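Long-range contacts in particle-associated lyase (Acinetobacter bacteriophage AP22, PDB 4Y9V), which binds capsular saccharide of Acinetobacter baumannii and, as a trimeric lyase tailspike of the phage, probably degrades the capsule: residues Ser401-His406 with Ile436-Gln441; Trp471-Asp476 with Leu505-Gln510; Val484-Ile489 with Thr515-Arg520. All coordinates share one frame; numbering follows the deposited sequence.

Interaction 1 of 3, residues Ser401-His406 with Ile436-Gln441; sequences SWSLVH and IVTIRQ
Ser-403 OG and Thr-438 OG1 meet at 2.7 Å, a hydroxyl-to-hydroxyl hydrogen bond. Both oxygens lie beside their own backbone N and anti to the carbonyl carbon (chi1 -73° and -61°), which brings them together across the gap. Next to this pair, Thr-438 reaches over the face of the His-406 imidazole: its CB stands 4.1 Å from the ring centroid, 23° off the normal, a CH-pi contact, and its CG2 comes to 3.8 Å from His-406 CE1. The opposite face of the imidazole carries Trp-402 CE3. Rotation of the ring is fixed at its edge, where Ser-403 N donates to His-406 ND1 at 2.9 Å, almost straight and near the ring plane. His-470 holds Thr-438 OG1 from outside the pair. Beneath these side chains the backbones run parallel, Val-405 N donating to Ile-436 O at 2.8 Å and Thr-438 N to Val-405 O at 3.0 Å. Leu-404 CD2 lies alongside Ile-436 CG2, and Val-405 and Val-437 share the other face of the sheet from His-406 and Thr-438. Such in-register parallel pairing between successive coils is characteristic of the right-handed beta-helix of pectin lyase-like proteins.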
loop_
_atom_site.group_PDB
_atom_site.type_symbol
_atom_site.label_atom_id
_atom_site.label_comp_id
_atom_site.label_asym_id
_atom_site.label_seq_id
_atom_site.Cartn_x
_atom_site.Cartn_y
_atom_site.Cartn_z
ATOM N N SER A 401 -1.877 31.125 7.696
ATOM C CA SER A 401 -3.333 31.271 7.671
ATOM C C SER A 401 -4.012 29.916 7.556
ATOM O O SER A 401 -5.082 29.713 8.153
ATOM C CB SER A 401 -3.722 32.223 6.544
ATOM O OG SER A 401 -5.116 32.374 6.565
ATOM N N TRP A 402 -3.440 28.966 6.821
ATOM C CA TRP A 402 -3.908 27.615 6.787
ATOM C C TRP A 402 -2.690 26.721 7.013
ATOM O O TRP A 402 -1.649 26.899 6.388
ATOM C CB TRP A 402 -4.576 27.251 5.422
ATOM C CG TRP A 402 -5.769 28.107 5.166
ATOM C CD1 TRP A 402 -5.806 29.338 4.564
ATOM C CD2 TRP A 402 -7.122 27.823 5.567
ATOM N NE1 TRP A 402 -7.078 29.841 4.573
ATOM C CE2 TRP A 402 -7.911 28.929 5.174
ATOM C CE3 TRP A 402 -7.716 26.742 6.212
ATOM C CZ2 TRP A 402 -9.272 28.973 5.424
ATOM C CZ3 TRP A 402 -9.086 26.788 6.459
ATOM C CH2 TRP A 402 -9.834 27.898 6.059
ATOM N N SER A 403 -2.842 25.762 7.937
ATOM C CA SER A 403 -1.798 24.809 8.227
ATOM C C SER A 403 -1.702 23.747 7.118
ATOM O O SER A 403 -2.526 23.667 6.224
ATOM C CB SER A 403 -2.081 24.148 9.560
ATOM O OG SER A 403 -1.850 25.028 10.651
ATOM N N LEU A 404 -0.653 22.927 7.212
ATOM C CA LEU A 404 -0.474 21.860 6.226
ATOM C C LEU A 404 -1.771 21.033 6.074
ATOM O O LEU A 404 -2.214 20.753 4.952
ATOM C CB LEU A 404 0.686 20.957 6.635
ATOM C CG LEU A 404 1.048 19.897 5.576
ATOM C CD1 LEU A 404 1.834 20.507 4.467
ATOM C CD2 LEU A 404 1.831 18.745 6.243
ATOM N N VAL A 405 -2.302 20.638 7.215
ATOM C CA VAL A 405 -3.539 19.878 7.361
ATOM C C VAL A 405 -4.421 20.730 8.277
ATOM O O VAL A 405 -4.021 21.033 9.386
ATOM C CB VAL A 405 -3.252 18.515 8.016
ATOM C CG1 VAL A 405 -4.550 17.730 8.149
ATOM C CG2 VAL A 405 -2.182 17.741 7.254
ATOM N N HIS A 406 -5.605 21.132 7.773
ATOM C CA HIS A 406 -6.399 22.094 8.496
ATOM C C HIS A 406 -7.865 21.671 8.458
ATOM O O HIS A 406 -8.372 21.339 7.391
ATOM C CB HIS A 406 -6.233 23.503 7.882
ATOM C CG HIS A 406 -6.499 24.627 8.813
ATOM N ND1 HIS A 406 -5.486 25.479 9.180
ATOM C CD2 HIS A 406 -7.637 25.018 9.452
ATOM C CE1 HIS A 406 -6.015 26.348 10.007
ATOM N NE2 HIS A 406 -7.308 26.121 10.185
ATOM N N ILE A 436 1.523 22.353 11.297
ATOM C CA ILE A 436 1.318 21.095 10.565
ATOM C C ILE A 436 -0.124 20.658 10.622
ATOM O O ILE A 436 -0.770 20.564 9.576
ATOM C CB ILE A 436 2.331 20.006 11.007
ATOM C CG1 ILE A 436 3.781 20.485 10.864
ATOM C CG2 ILE A 436 2.084 18.732 10.219
ATOM C CD1 ILE A 436 4.143 21.055 9.507
ATOM N N VAL A 437 -0.662 20.372 11.818
ATOM C CA VAL A 437 -2.081 20.039 11.974
ATOM C C VAL A 437 -2.724 21.078 12.867
ATOM O O VAL A 437 -2.299 21.281 14.001
ATOM C CB VAL A 437 -2.297 18.635 12.592
ATOM C CG1 VAL A 437 -3.781 18.355 12.781
ATOM C CG2 VAL A 437 -1.660 17.545 11.741
ATOM N N THR A 438 -3.769 21.723 12.335
ATOM C CA THR A 438 -4.598 22.638 13.117
ATOM C C THR A 438 -6.075 22.274 12.902
ATOM O O THR A 438 -6.510 22.159 11.760
ATOM C CB THR A 438 -4.378 24.096 12.717
ATOM O OG1 THR A 438 -3.010 24.421 12.963
ATOM C CG2 THR A 438 -5.291 25.048 13.480
ATOM N N ILE A 439 -6.808 22.120 13.993
ATOM C CA ILE A 439 -8.266 21.975 13.968
ATOM C C ILE A 439 -8.823 23.175 14.768
ATOM O O ILE A 439 -8.421 23.368 15.919
ATOM C CB ILE A 439 -8.733 20.666 14.589
ATOM C CG1 ILE A 439 -8.069 19.422 13.937
ATOM C CG2 ILE A 439 -10.273 20.609 14.590
ATOM C CD1 ILE A 439 -8.509 19.195 12.491
ATOM N N ARG A 440 -9.751 23.926 14.165
ATOM C CA ARG A 440 -10.444 24.988 14.848
ATOM C C ARG A 440 -11.946 24.755 14.814
ATOM O O ARG A 440 -12.483 24.292 13.812
ATOM C CB ARG A 440 -10.182 26.364 14.238
ATOM C CG ARG A 440 -8.710 26.780 14.167
ATOM C CD ARG A 440 -8.045 26.975 15.495
ATOM N NE ARG A 440 -8.572 28.073 16.322
ATOM C CZ ARG A 440 -8.140 29.323 16.240
ATOM N NH1 ARG A 440 -7.301 29.724 15.317
ATOM N NH2 ARG A 440 -8.585 30.212 17.155
ATOM N N GLN A 441 -12.616 25.111 15.896
ATOM C CA GLN A 441 -14.071 25.280 15.885
ATOM C C GLN A 441 -14.399 26.628 15.286
ATOM O O GLN A 441 -13.818 27.648 15.664
ATOM C CB GLN A 441 -14.642 25.105 17.289
ATOM C CG GLN A 441 -16.145 25.310 17.353
ATOM C CD GLN A 441 -16.718 24.959 18.720
ATOM O OE1 GLN A 441 -16.124 24.175 19.466
ATOM N NE2 GLN A 441 -17.877 25.518 19.019
#

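Interaction 2 of 3, residues Trp471-Asp476 with Leu505-Gln510; sequences WAWVED and LIYPSQ
Trp-471 and Ala-472 run parallel beside Leu-505 and Ile-506, end-to-end directions of the touching parts 9° apart, and the backbones then spread from a CA separation of 4.8 Å at Ala-472 and Ile-506 to 7.3 Å at Glu-475 and Ser-509. Ala-472 receives and gives here: its N makes a bent bond to Leu-505 O, and its O accepts Tyr-507 N. Where the backbones part, side chains take over. Trp-473 NE1 donates to Ser-509 OG at 2.8 Å, nearly straight (170°) and in the plane of the indole. Ser-509 OG in turn donates a hydrogen bond to Glu-475 OE1 at 2.6 Å, on the anti lone pair of that oxygen, so the hydroxyl is gripped as acceptor and donor at once. With chi1 at 61°, Ser-509 OG sits between its backbone N and carbonyl carbon, facing both partners. This is the pairing of neighbouring coils in a pectin lyase-like beta-helix, carried on from strand 470-476 into the loop that precedes strand 518-531. Tyr-507 and Trp-473 extend next to each other in the same direction, in an edge-to-face pair: Tyr-507 turns its edge, at CD2, to the indole face, with five-membered-ring and phenol centroids 5.1 Å apart. Glu-475 CB covers the opposite face of the indole. Arg-469 makes cation-pi contacts with both rings. The other carboxylate oxygen, Glu-475 OE2, accepts Asp-476 N at 2.8 Å and also a bond from Ser-511, so the carboxylate is held by its own strand and, through Ser-509 and Ser-511, by the loop opposite.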
loop_
_atom_site.group_PDB
_atom_site.type_symbol
_atom_site.label_atom_id
_atom_site.label_comp_id
_atom_site.label_asym_id
_atom_site.label_seq_id
_atom_site.Cartn_x
_atom_site.Cartn_y
_atom_site.Cartn_z
ATOM N N TRP A 471 3.488 21.519 15.646
ATOM C CA TRP A 471 3.051 20.281 15.009
ATOM C C TRP A 471 1.540 20.090 15.142
ATOM O O TRP A 471 0.887 19.777 14.141
ATOM C CB TRP A 471 3.833 19.079 15.559
ATOM C CG TRP A 471 5.215 18.975 14.963
ATOM C CD1 TRP A 471 6.375 19.521 15.433
ATOM C CD2 TRP A 471 5.535 18.299 13.759
ATOM N NE1 TRP A 471 7.418 19.203 14.582
ATOM C CE2 TRP A 471 6.935 18.447 13.540
ATOM C CE3 TRP A 471 4.792 17.543 12.836
ATOM C CZ2 TRP A 471 7.583 17.891 12.444
ATOM C CZ3 TRP A 471 5.453 16.977 11.748
ATOM C CH2 TRP A 471 6.833 17.152 11.556
ATOM N N ALA A 472 0.970 20.230 16.338
ATOM C CA ALA A 472 -0.456 20.027 16.551
ATOM C C ALA A 472 -1.062 21.160 17.378
ATOM O O ALA A 472 -0.490 21.563 18.390
ATOM C CB ALA A 472 -0.713 18.706 17.285
ATOM N N TRP A 473 -2.261 21.590 16.967
ATOM C CA TRP A 473 -3.037 22.560 17.750
ATOM C C TRP A 473 -4.516 22.322 17.471
ATOM O O TRP A 473 -4.895 22.090 16.322
ATOM C CB TRP A 473 -2.665 23.984 17.386
ATOM C CG TRP A 473 -3.276 25.024 18.275
ATOM C CD1 TRP A 473 -3.430 24.994 19.634
ATOM C CD2 TRP A 473 -3.782 26.302 17.850
ATOM N NE1 TRP A 473 -4.001 26.156 20.081
ATOM C CE2 TRP A 473 -4.231 26.982 19.018
ATOM C CE3 TRP A 473 -3.913 26.940 16.609
ATOM C CZ2 TRP A 473 -4.777 28.268 18.955
ATOM C CZ3 TRP A 473 -4.453 28.202 16.547
ATOM C CH2 TRP A 473 -4.898 28.850 17.721
ATOM N N VAL A 474 -5.336 22.382 18.521
ATOM C CA VAL A 474 -6.795 22.265 18.449
ATOM C C VAL A 474 -7.354 23.356 19.356
ATOM O O VAL A 474 -6.978 23.411 20.520
ATOM C CB VAL A 474 -7.264 20.876 18.917
ATOM C CG1 VAL A 474 -8.788 20.803 18.893
ATOM C CG2 VAL A 474 -6.644 19.764 18.092
ATOM N N GLU A 475 -8.270 24.208 18.850
ATOM C CA GLU A 475 -8.769 25.288 19.681
ATOM C C GLU A 475 -10.065 25.868 19.090
ATOM O O GLU A 475 -10.295 25.831 17.873
ATOM C CB GLU A 475 -7.693 26.375 19.835
ATOM C CG GLU A 475 -8.008 27.452 20.911
ATOM C CD GLU A 475 -8.381 26.839 22.221
ATOM O OE1 GLU A 475 -7.467 26.517 23.016
ATOM O OE2 GLU A 475 -9.595 26.619 22.460
ATOM N N ASP A 476 -10.853 26.467 19.975
ATOM C CA ASP A 476 -12.042 27.203 19.549
ATOM C C ASP A 476 -11.632 28.412 18.692
ATOM O O ASP A 476 -10.497 28.876 18.743
ATOM C CB ASP A 476 -12.855 27.630 20.770
ATOM C CG ASP A 476 -14.290 28.042 20.459
ATOM O OD1 ASP A 476 -14.783 27.772 19.321
ATOM O OD2 ASP A 476 -14.928 28.659 21.360
ATOM N N LEU A 505 5.593 20.917 20.013
ATOM C CA LEU A 505 4.988 19.624 19.657
ATOM C C LEU A 505 3.472 19.773 19.645
ATOM O O LEU A 505 2.782 19.380 18.718
ATOM C CB LEU A 505 5.494 18.564 20.612
ATOM C CG LEU A 505 7.006 18.292 20.512
ATOM C CD1 LEU A 505 7.516 17.572 21.736
ATOM C CD2 LEU A 505 7.329 17.481 19.264
ATOM N N ILE A 506 2.954 20.359 20.745
ATOM C CA ILE A 506 1.535 20.663 20.927
ATOM C C ILE A 506 1.474 22.107 21.396
ATOM O O ILE A 506 2.119 22.454 22.393
ATOM C CB ILE A 506 0.864 19.707 21.941
ATOM C CG1 ILE A 506 1.039 18.257 21.512
ATOM C CG2 ILE A 506 -0.584 20.107 22.125
ATOM C CD1 ILE A 506 0.462 17.267 22.506
ATOM N N TYR A 507 0.766 22.958 20.670
ATOM C CA TYR A 507 0.701 24.366 21.025
ATOM C C TYR A 507 -0.206 24.537 22.248
ATOM O O TYR A 507 -1.331 24.030 22.249
ATOM C CB TYR A 507 0.197 25.199 19.834
ATOM C CG TYR A 507 0.405 26.656 20.107
ATOM C CD1 TYR A 507 1.612 27.241 19.774
ATOM C CD2 TYR A 507 -0.533 27.432 20.792
ATOM C CE1 TYR A 507 1.876 28.568 20.027
ATOM C CE2 TYR A 507 -0.258 28.738 21.106
ATOM C CZ TYR A 507 0.938 29.297 20.738
ATOM O OH TYR A 507 1.170 30.650 21.025
ATOM N N PRO A 508 0.252 25.290 23.266
ATOM C CA PRO A 508 -0.529 25.420 24.509
ATOM C C PRO A 508 -1.582 26.516 24.427
ATOM O O PRO A 508 -1.261 27.663 24.187
ATOM C CB PRO A 508 0.551 25.809 25.524
ATOM C CG PRO A 508 1.586 26.523 24.747
ATOM C CD PRO A 508 1.631 25.827 23.405
ATOM N N SER A 509 -2.824 26.141 24.713
ATOM C CA SER A 509 -3.925 27.091 24.885
ATOM C C SER A 509 -5.008 26.352 25.647
ATOM O O SER A 509 -4.887 25.184 25.984
ATOM C CB SER A 509 -4.392 27.653 23.526
ATOM O OG SER A 509 -4.875 26.621 22.693
ATOM N N GLN A 510 -6.128 27.052 25.897
ATOM C CA GLN A 510 -7.158 26.496 26.781
ATOM C C GLN A 510 -7.507 25.050 26.437
ATOM O O GLN A 510 -7.569 24.195 27.338
ATOM C CB GLN A 510 -8.401 27.373 26.741
ATOM C CG GLN A 510 -9.535 26.820 27.576
ATOM C CD GLN A 510 -10.662 27.802 27.788
ATOM O OE1 GLN A 510 -10.418 28.960 28.084
ATOM N NE2 GLN A 510 -11.910 27.349 27.653
#

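Interaction 3 of 3, residues Val484-Ile489 with Thr515-Arg520; sequences VPIGYI and TNVKTR
Ile-486 and Val-517 cross at an angle, Ile-486 CG2 reaching Val-517 CG1 at 3.8 Å while Val-517 CG2 packs against Ile-486 O. The two valine branches divide the work: CG1, anti to the backbone N (chi1 176°), meets the isoleucine methyl, and CG2, beside that N, meets its carbonyl. Further along, Tyr-488 and Lys-518 lie on one face of the sheet but their ends diverge: the ring of Tyr-488 leads away, leaving its CB 3.4 Å from Lys-518 O, and the lysine bends back at its end to a weak bond from NZ to Asn-516 O. The two pairs join adjacent coils of the parallel beta-helix around the corner at Gly-487, Ile-486 coming before it in the chain and Tyr-488 after it. Ile-489 and Thr-519 occupy the other face, where both touch Ile-506. The backbones keep register through Ile-489 N to Lys-518 O and Arg-520 N to Ile-489 O, each 3.1 Å. Ahead of them the Lys-518 N to Gly-487 O bond is weak, and a water donates to Gly-487 O at 2.7 Å and Asn-516 O at 2.6 Å, bridging the coils at the corner. Arg-520 carries its guanidinium to Ile-625 O and to Val-494 O of a second subunit.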
loop_
_atom_site.group_PDB
_atom_site.type_symbol
_atom_site.label_atom_id
_atom_site.label_comp_id
_atom_site.label_asym_id
_atom_site.label_seq_id
_atom_site.Cartn_x
_atom_site.Cartn_y
_atom_site.Cartn_z
ATOM N N VAL A 484 -12.757 23.113 23.163
ATOM C CA VAL A 484 -12.974 22.025 22.202
ATOM C C VAL A 484 -12.558 20.745 22.915
ATOM O O VAL A 484 -11.390 20.644 23.294
ATOM C CB VAL A 484 -12.170 22.226 20.918
ATOM C CG1 VAL A 484 -12.320 21.017 20.028
ATOM C CG2 VAL A 484 -12.620 23.513 20.212
ATOM N N PRO A 485 -13.447 19.789 23.166
ATOM C CA PRO A 485 -13.020 18.558 23.857
ATOM C C PRO A 485 -11.982 17.841 23.043
ATOM O O PRO A 485 -12.134 17.667 21.827
ATOM C CB PRO A 485 -14.318 17.746 23.950
ATOM C CG PRO A 485 -15.445 18.758 23.829
ATOM C CD PRO A 485 -14.893 19.743 22.814
ATOM N N ILE A 486 -10.910 17.371 23.719
ATOM C CA ILE A 486 -9.824 16.628 23.122
ATOM C C ILE A 486 -9.664 15.363 23.919
ATOM O O ILE A 486 -9.537 15.420 25.155
ATOM C CB ILE A 486 -8.514 17.456 23.100
ATOM C CG1 ILE A 486 -8.670 18.696 22.206
ATOM C CG2 ILE A 486 -7.325 16.605 22.729
ATOM C CD1 ILE A 486 -7.607 19.726 22.440
ATOM N N GLY A 487 -9.606 14.212 23.247
ATOM C CA GLY A 487 -9.317 12.967 23.923
ATOM C C GLY A 487 -7.830 12.832 24.181
ATOM O O GLY A 487 -7.333 12.865 25.297
ATOM N N TYR A 488 -7.089 12.726 23.071
ATOM C CA TYR A 488 -5.647 12.656 23.157
ATOM C C TYR A 488 -5.007 13.366 21.980
ATOM O O TYR A 488 -5.547 13.454 20.880
ATOM C CB TYR A 488 -5.140 11.187 23.215
ATOM C CG TYR A 488 -5.514 10.340 22.034
ATOM C CD1 TYR A 488 -6.743 9.680 21.967
ATOM C CD2 TYR A 488 -4.663 10.195 20.962
ATOM C CE1 TYR A 488 -7.112 8.926 20.899
ATOM C CE2 TYR A 488 -5.005 9.399 19.866
ATOM C CZ TYR A 488 -6.222 8.771 19.848
ATOM O OH TYR A 488 -6.603 7.981 18.787
ATOM N N ILE A 489 -3.783 13.859 22.255
ATOM C CA ILE A 489 -2.881 14.322 21.209
ATOM C C ILE A 489 -1.537 13.630 21.438
ATOM O O ILE A 489 -0.943 13.748 22.505
ATOM C CB ILE A 489 -2.723 15.841 21.132
ATOM C CG1 ILE A 489 -4.075 16.522 20.856
ATOM C CG2 ILE A 489 -1.670 16.202 20.085
ATOM C CD1 ILE A 489 -4.053 18.027 20.948
ATOM N N THR A 515 -8.167 20.010 31.665
ATOM C CA THR A 515 -7.938 18.970 32.665
ATOM C C THR A 515 -7.901 17.564 32.131
ATOM O O THR A 515 -7.029 16.723 32.384
ATOM C CB THR A 515 -8.995 19.090 33.779
ATOM O OG1 THR A 515 -8.993 20.378 34.325
ATOM C CG2 THR A 515 -8.528 18.186 34.912
ATOM N N ASN A 516 -8.915 17.244 31.320
ATOM C CA ASN A 516 -8.931 15.807 30.972
ATOM C C ASN A 516 -8.123 15.377 29.767
ATOM O O ASN A 516 -8.176 14.207 29.416
ATOM C CB ASN A 516 -10.402 15.411 30.861
ATOM C CG ASN A 516 -11.037 15.443 32.261
ATOM O OD1 ASN A 516 -10.516 14.929 33.282
ATOM N ND2 ASN A 516 -12.212 16.064 32.230
ATOM N N VAL A 517 -7.414 16.299 29.149
ATOM C CA VAL A 517 -6.675 16.021 27.922
ATOM C C VAL A 517 -5.436 15.211 28.232
ATOM O O VAL A 517 -4.715 15.534 29.177
ATOM C CB VAL A 517 -6.280 17.340 27.237
ATOM C CG1 VAL A 517 -5.420 17.089 26.017
ATOM C CG2 VAL A 517 -7.534 18.132 26.876
ATOM N N LYS A 518 -5.173 14.174 27.444
ATOM C CA LYS A 518 -3.993 13.338 27.637
ATOM C C LYS A 518 -3.120 13.414 26.396
ATOM O O LYS A 518 -3.603 13.355 25.271
ATOM C CB LYS A 518 -4.424 11.928 27.979
ATOM C CG LYS A 518 -5.172 11.891 29.330
ATOM C CD LYS A 518 -5.794 10.563 29.668
ATOM C CE LYS A 518 -6.280 10.607 31.106
ATOM N NZ LYS A 518 -7.310 11.670 31.370
ATOM N N THR A 519 -1.810 13.493 26.621
ATOM C CA THR A 519 -0.867 13.632 25.527
ATOM C C THR A 519 0.291 12.682 25.665
ATOM O O THR A 519 0.654 12.238 26.738
ATOM C CB THR A 519 -0.354 15.078 25.396
ATOM O OG1 THR A 519 0.571 15.378 26.413
ATOM C CG2 THR A 519 -1.488 16.077 25.312
ATOM N N ARG A 520 0.927 12.400 24.504
ATOM C CA ARG A 520 2.275 11.871 24.450
ATOM C C ARG A 520 3.068 12.852 23.625
ATOM O O ARG A 520 2.657 13.208 22.518
ATOM C CB ARG A 520 2.350 10.483 23.840
ATOM C CG ARG A 520 1.678 9.382 24.573
ATOM C CD ARG A 520 1.761 8.059 23.856
ATOM N NE ARG A 520 1.102 7.018 24.603
ATOM C CZ ARG A 520 0.916 5.756 24.202
ATOM N NH1 ARG A 520 1.375 5.401 23.066
ATOM N NH2 ARG A 520 0.234 4.914 24.947
HETATM O O HOH W 1 -8.975 12.639 27.443
#

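In the fold
From the N terminus, interaction 1 closes first, joining 401-406 to 436-441 across 29 intervening residues, and it is complete before the others open. Interaction 2 then starts on strand 470-476, next to 435-441 in the same four-stranded parallel sheet; Val-437 N and Trp-471 O, 2.9 Å apart, probably join the two contacts by a hydrogen bond. Interaction 3 begins inside the 471-510 span and ends beyond it, so interactions 2 and 3 cross. Their centres are about 10 Å apart, and Ile-506 CD1 packs on Ile-489 CG2 at 3.4 Å. Together they tie successive coils through two sides of the beta-helix, up to strand 518-531 near the C-terminal residue Ile-625.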